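Local coordinates for hypothetical protein PH1948 (Pyrococcus horikoshii, PDB 1WY7), which probably acts as an S-adenosylmethionine-dependent methyltransferase, perhaps on RNA, and binds the reaction by-product S-adenosyl-L-homocysteine, at residues 106-120 with 133-147. Sequence-based numbering, arbitrary orientation.
Sequences VSEFNSRVDIVIMNP and FLLKAFEISDVVYSI. With SAH (S-adenosyl-L-homocysteine), chain E.
Strand 115-118 pairs in parallel with strand 143-147 (axes 4.7 Å apart, 2°), held by the backbone hydrogen bonds Val116 N to Val143 O, Tyr145 N to Val116 O and Met118 N to Tyr145 O, while helix 133-140 runs back nearly antiparallel over the face bearing Val116 and Met118. There Val116 splits its branches, CG1 on Ala137 CB and CG2 on Ser141 CB and Ile140 CG1. The selenomethionine at Met118, extended beyond CG, slips its selenium beside Phe133 CB and brings CE 3.7 Å from Leu134 CD2. Lys136, its chain bent at chi2 and chi3, reaches the carbonyls of 106-109, where NZ donates a hydrogen bond to Phe109 O (2.8 Å) and a weak one to Ser107 O, and forms a salt bridge with Glu139. Farther along, Ile140 CD1 meets the edge of the Phe109 ring, and Arg112 NH2 makes a weakly bonded salt bridge to Asp142 OD2 (3.0 Å), guanidinium and carboxylate planes 68° apart. Val106 CG1 sits over the centre of the Phe133 ring, 3.9 Å from its centroid, and Pro120 CB adds an off-centre CH-pi contact. Phe133 CZ reaches SAH C4 at 3.4 Å, and Val106 N donates to adenine N1 (2.9 Å). This right-handed beta-alpha-beta crossover belongs to the Rossmann-like methyltransferase fold, the adenine lying against Phe133 near the helix start.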
# COMPACT_ATOMS: atom_id res chain seq x y z
N VAL A 106 -8.67 -7.11 6.70
CA VAL A 106 -7.41 -6.62 7.24
C VAL A 106 -7.36 -6.73 8.77
O VAL A 106 -6.32 -7.01 9.35
CB VAL A 106 -7.16 -5.14 6.80
CG1 VAL A 106 -8.23 -4.22 7.41
CG2 VAL A 106 -5.76 -4.70 7.21
N SER A 107 -8.50 -6.51 9.43
CA SER A 107 -8.52 -6.57 10.89
C SER A 107 -8.28 -7.96 11.46
O SER A 107 -7.91 -8.08 12.61
CB SER A 107 -9.85 -6.03 11.43
OG SER A 107 -10.93 -6.87 11.06
N GLU A 108 -8.48 -9.00 10.65
CA GLU A 108 -8.29 -10.36 11.13
C GLU A 108 -6.85 -10.86 11.03
O GLU A 108 -6.50 -11.88 11.62
CB GLU A 108 -9.25 -11.30 10.41
CG GLU A 108 -10.71 -10.91 10.62
CD GLU A 108 -11.69 -11.84 9.93
OE1 GLU A 108 -11.70 -11.90 8.68
OE2 GLU A 108 -12.44 -12.53 10.66
N PHE A 109 -6.02 -10.13 10.29
CA PHE A 109 -4.61 -10.47 10.12
C PHE A 109 -3.86 -10.02 11.37
O PHE A 109 -4.08 -8.92 11.87
CB PHE A 109 -4.09 -9.75 8.86
CG PHE A 109 -2.60 -9.88 8.64
CD1 PHE A 109 -1.75 -8.81 8.86
CD2 PHE A 109 -2.05 -11.09 8.20
CE1 PHE A 109 -0.37 -8.93 8.64
CE2 PHE A 109 -0.68 -11.22 7.98
CZ PHE A 109 0.16 -10.13 8.20
N ASN A 110 -2.99 -10.87 11.91
CA ASN A 110 -2.26 -10.45 13.10
C ASN A 110 -0.90 -11.12 13.27
O ASN A 110 -0.64 -11.79 14.27
CB ASN A 110 -3.12 -10.63 14.36
CG ASN A 110 -3.52 -12.06 14.58
OD1 ASN A 110 -3.12 -12.68 15.57
ND2 ASN A 110 -4.32 -12.60 13.67
N SER A 111 -0.04 -10.92 12.28
CA SER A 111 1.31 -11.45 12.31
C SER A 111 2.21 -10.23 12.37
O SER A 111 2.01 -9.27 11.63
CB SER A 111 1.63 -12.23 11.04
OG SER A 111 0.74 -13.31 10.86
N ARG A 112 3.19 -10.25 13.26
CA ARG A 112 4.09 -9.12 13.37
C ARG A 112 5.10 -9.11 12.22
O ARG A 112 5.66 -10.15 11.87
CB ARG A 112 4.83 -9.16 14.71
CG ARG A 112 5.67 -7.94 14.95
CD ARG A 112 5.59 -7.49 16.40
NE ARG A 112 6.18 -6.17 16.56
CZ ARG A 112 5.51 -5.02 16.44
NH1 ARG A 112 4.22 -5.02 16.17
NH2 ARG A 112 6.15 -3.87 16.59
N VAL A 113 5.29 -7.95 11.61
CA VAL A 113 6.22 -7.80 10.50
C VAL A 113 7.18 -6.65 10.78
O VAL A 113 7.02 -5.94 11.78
CB VAL A 113 5.46 -7.47 9.20
CG1 VAL A 113 4.45 -8.56 8.87
CG2 VAL A 113 4.75 -6.13 9.34
N ASP A 114 8.16 -6.45 9.91
CA ASP A 114 9.13 -5.36 10.06
C ASP A 114 8.57 -4.05 9.51
O ASP A 114 8.73 -2.99 10.12
CB ASP A 114 10.44 -5.65 9.31
CG ASP A 114 11.24 -6.78 9.91
OD1 ASP A 114 11.35 -6.85 11.16
OD2 ASP A 114 11.79 -7.60 9.14
N ILE A 115 7.93 -4.13 8.35
CA ILE A 115 7.39 -2.95 7.69
C ILE A 115 6.01 -3.18 7.07
O ILE A 115 5.69 -4.26 6.60
CB ILE A 115 8.35 -2.44 6.54
CG1 ILE A 115 9.53 -1.64 7.10
CG2 ILE A 115 7.61 -1.53 5.57
CD1 ILE A 115 10.62 -2.48 7.65
N VAL A 116 5.20 -2.13 7.08
CA VAL A 116 3.91 -2.19 6.43
C VAL A 116 3.91 -1.16 5.29
O VAL A 116 4.36 -0.03 5.47
CB VAL A 116 2.73 -1.82 7.36
CG1 VAL A 116 1.49 -1.63 6.52
CG2 VAL A 116 2.48 -2.89 8.43
N ILE A 117 3.42 -1.56 4.12
CA ILE A 117 3.27 -0.65 3.01
C ILE A 117 1.83 -0.86 2.59
O ILE A 117 1.33 -1.99 2.62
CB ILE A 117 4.22 -0.96 1.84
CG1 ILE A 117 3.95 -2.37 1.29
CG2 ILE A 117 5.66 -0.81 2.31
CD1 ILE A 117 4.91 -2.79 0.15
N MSE A 118 1.14 0.21 2.22
CA MSE A 118 -0.25 0.07 1.83
C MSE A 118 -0.83 1.26 1.08
O MSE A 118 -0.44 2.41 1.29
CB MSE A 118 -1.13 -0.24 3.06
CG MSE A 118 -1.10 0.80 4.19
SE MSE A 118 -2.13 0.32 5.63
CE MSE A 118 -2.15 1.82 6.54
N ASN A 119 -1.77 0.93 0.19
CA ASN A 119 -2.54 1.90 -0.59
C ASN A 119 -3.95 1.48 -0.17
O ASN A 119 -4.67 0.86 -0.95
CB ASN A 119 -2.33 1.65 -2.09
CG ASN A 119 -3.13 2.61 -2.97
OD1 ASN A 119 -3.13 2.49 -4.19
ND2 ASN A 119 -3.81 3.57 -2.35
N PRO A 120 -4.34 1.80 1.07
CA PRO A 120 -5.67 1.44 1.59
C PRO A 120 -6.80 2.26 1.01
O PRO A 120 -6.56 3.29 0.39
CB PRO A 120 -5.51 1.66 3.09
CG PRO A 120 -4.63 2.89 3.14
CD PRO A 120 -3.60 2.61 2.06
N PHE A 133 -7.28 -0.28 8.51
CA PHE A 133 -5.94 -0.47 7.96
C PHE A 133 -4.86 0.23 8.80
O PHE A 133 -3.82 -0.37 9.10
CB PHE A 133 -5.88 0.03 6.51
CG PHE A 133 -6.59 -0.86 5.53
CD1 PHE A 133 -7.98 -0.82 5.39
CD2 PHE A 133 -5.88 -1.77 4.76
CE1 PHE A 133 -8.64 -1.69 4.50
CE2 PHE A 133 -6.52 -2.64 3.87
CZ PHE A 133 -7.90 -2.60 3.74
N LEU A 134 -5.10 1.48 9.19
CA LEU A 134 -4.14 2.21 10.01
C LEU A 134 -4.00 1.53 11.37
O LEU A 134 -2.88 1.35 11.85
CB LEU A 134 -4.57 3.67 10.18
CG LEU A 134 -4.45 4.48 8.89
CD1 LEU A 134 -5.27 5.75 8.99
CD2 LEU A 134 -2.98 4.78 8.64
N LEU A 135 -5.13 1.15 11.97
CA LEU A 135 -5.09 0.46 13.27
C LEU A 135 -4.26 -0.82 13.18
O LEU A 135 -3.40 -1.05 14.02
CB LEU A 135 -6.50 0.09 13.76
CG LEU A 135 -7.16 1.08 14.73
CD1 LEU A 135 -8.57 0.58 15.10
CD2 LEU A 135 -6.30 1.22 15.98
N LYS A 136 -4.53 -1.65 12.19
CA LYS A 136 -3.78 -2.90 12.02
C LYS A 136 -2.30 -2.63 11.75
O LYS A 136 -1.43 -3.26 12.35
CB LYS A 136 -4.38 -3.70 10.87
CG LYS A 136 -3.68 -5.01 10.58
CD LYS A 136 -3.66 -5.91 11.81
CE LYS A 136 -5.08 -6.19 12.32
NZ LYS A 136 -5.02 -6.97 13.57
N ALA A 137 -2.00 -1.70 10.85
CA ALA A 137 -0.61 -1.36 10.54
C ALA A 137 0.13 -0.94 11.81
O ALA A 137 1.23 -1.41 12.07
CB ALA A 137 -0.56 -0.21 9.49
N PHE A 138 -0.47 -0.06 12.60
CA PHE A 138 0.16 0.39 13.83
C PHE A 138 0.35 -0.76 14.83
O PHE A 138 1.31 -0.78 15.60
CB PHE A 138 -0.68 1.50 14.46
CG PHE A 138 -0.71 2.75 13.64
CD1 PHE A 138 -1.81 3.59 13.68
CD2 PHE A 138 0.36 3.07 12.80
CE1 PHE A 138 -1.86 4.73 12.90
CE2 PHE A 138 0.33 4.21 12.02
CZ PHE A 138 -0.78 5.04 12.07
N GLU A 139 -0.57 -1.70 14.79
CA GLU A 139 -0.56 -2.87 15.66
C GLU A 139 0.56 -3.87 15.34
O GLU A 139 1.25 -4.36 16.24
CB GLU A 139 -1.92 -3.57 15.52
CG GLU A 139 -2.31 -4.47 16.65
CD GLU A 139 -3.18 -5.64 16.20
OE1 GLU A 139 -4.04 -5.45 15.31
OE2 GLU A 139 -2.99 -6.75 16.74
N ILE A 140 0.76 -4.17 14.06
CA ILE A 140 1.75 -5.18 13.66
C ILE A 140 3.15 -4.72 13.27
O ILE A 140 4.03 -5.56 13.05
CB ILE A 140 1.22 -6.06 12.49
CG1 ILE A 140 1.07 -5.23 11.21
CG2 ILE A 140 -0.11 -6.68 12.86
CD1 ILE A 140 0.80 -6.09 9.96
N SER A 141 3.39 -3.42 13.18
CA SER A 141 4.71 -2.95 12.78
C SER A 141 5.11 -1.66 13.49
O SER A 141 4.28 -1.00 14.09
CB SER A 141 4.76 -2.73 11.26
OG SER A 141 6.05 -2.30 10.83
N ASP A 142 6.39 -1.32 13.41
CA ASP A 142 6.90 -0.09 14.00
C ASP A 142 7.16 0.98 12.93
O ASP A 142 7.38 2.15 13.25
CB ASP A 142 8.18 -0.36 14.80
CG ASP A 142 7.90 -1.00 16.16
OD1 ASP A 142 8.84 -1.58 16.75
OD2 ASP A 142 6.74 -0.91 16.65
N VAL A 143 7.13 0.56 11.66
CA VAL A 143 7.31 1.48 10.53
C VAL A 143 6.19 1.24 9.51
O VAL A 143 6.04 0.13 9.00
CB VAL A 143 8.67 1.30 9.83
CG1 VAL A 143 8.77 2.27 8.64
CG2 VAL A 143 9.82 1.57 10.81
N VAL A 144 5.43 2.28 9.21
CA VAL A 144 4.31 2.18 8.27
C VAL A 144 4.38 3.18 7.13
O VAL A 144 4.66 4.36 7.35
CB VAL A 144 2.96 2.41 9.00
CG1 VAL A 144 1.81 2.40 8.01
CG2 VAL A 144 2.78 1.37 10.10
N TYR A 145 4.13 2.71 5.90
CA TYR A 145 4.11 3.56 4.72
C TYR A 145 2.69 3.44 4.16
O TYR A 145 2.24 2.34 3.85
CB TYR A 145 5.11 3.10 3.65
CG TYR A 145 6.58 3.33 3.99
CD1 TYR A 145 7.24 4.49 3.60
CD2 TYR A 145 7.29 2.37 4.71
CE1 TYR A 145 8.59 4.70 3.92
CE2 TYR A 145 8.62 2.56 5.05
CZ TYR A 145 9.27 3.72 4.65
OH TYR A 145 10.59 3.90 5.01
N SER A 146 2.00 4.57 4.03
CA SER A 146 0.65 4.54 3.52
C SER A 146 0.35 5.71 2.59
O SER A 146 1.13 6.65 2.50
CB SER A 146 -0.35 4.54 4.69
OG SER A 146 -1.67 4.31 4.22
N ILE A 147 -0.78 5.62 1.90
CA ILE A 147 -1.18 6.67 0.97
C ILE A 147 -2.57 7.17 1.35
O ILE A 147 -3.44 6.38 1.67
CB ILE A 147 -1.19 6.13 -0.48
CG1 ILE A 147 0.21 5.65 -0.88
CG2 ILE A 147 -1.67 7.22 -1.43
CD1 ILE A 147 0.30 5.10 -2.28
N SAH E . -3.86 -2.73 -6.64
CA SAH E . -3.39 -1.90 -5.51
CB SAH E . -4.40 -2.06 -4.37
CG SAH E . -5.41 -0.99 -4.56
SD SAH E . -6.86 -0.77 -3.51
C SAH E . -1.98 -2.35 -5.20
O SAH E . -1.34 -2.97 -6.11
OXT SAH E . -1.59 -2.06 -4.03
C5' SAH E . -6.56 -1.70 -2.02
C4' SAH E . -7.24 -3.07 -1.83
O4' SAH E . -7.88 -3.10 -0.53
C3' SAH E . -8.39 -3.40 -2.77
O3' SAH E . -7.81 -4.33 -3.71
C2' SAH E . -9.45 -4.13 -1.92
O2' SAH E . -10.04 -5.33 -2.36
C1' SAH E . -8.76 -4.20 -0.55
N9 SAH E . -9.67 -4.09 0.59
C8 SAH E . -10.78 -3.28 0.77
N7 SAH E . -11.35 -3.43 1.94
C5 SAH E . -10.58 -4.40 2.58
C6 SAH E . -10.64 -5.00 3.86
N6 SAH E . -11.59 -4.68 4.76
N1 SAH E . -9.70 -5.95 4.21
C2 SAH E . -8.75 -6.27 3.30
N3 SAH E . -8.58 -5.76 2.06
C4 SAH E . -9.54 -4.81 1.75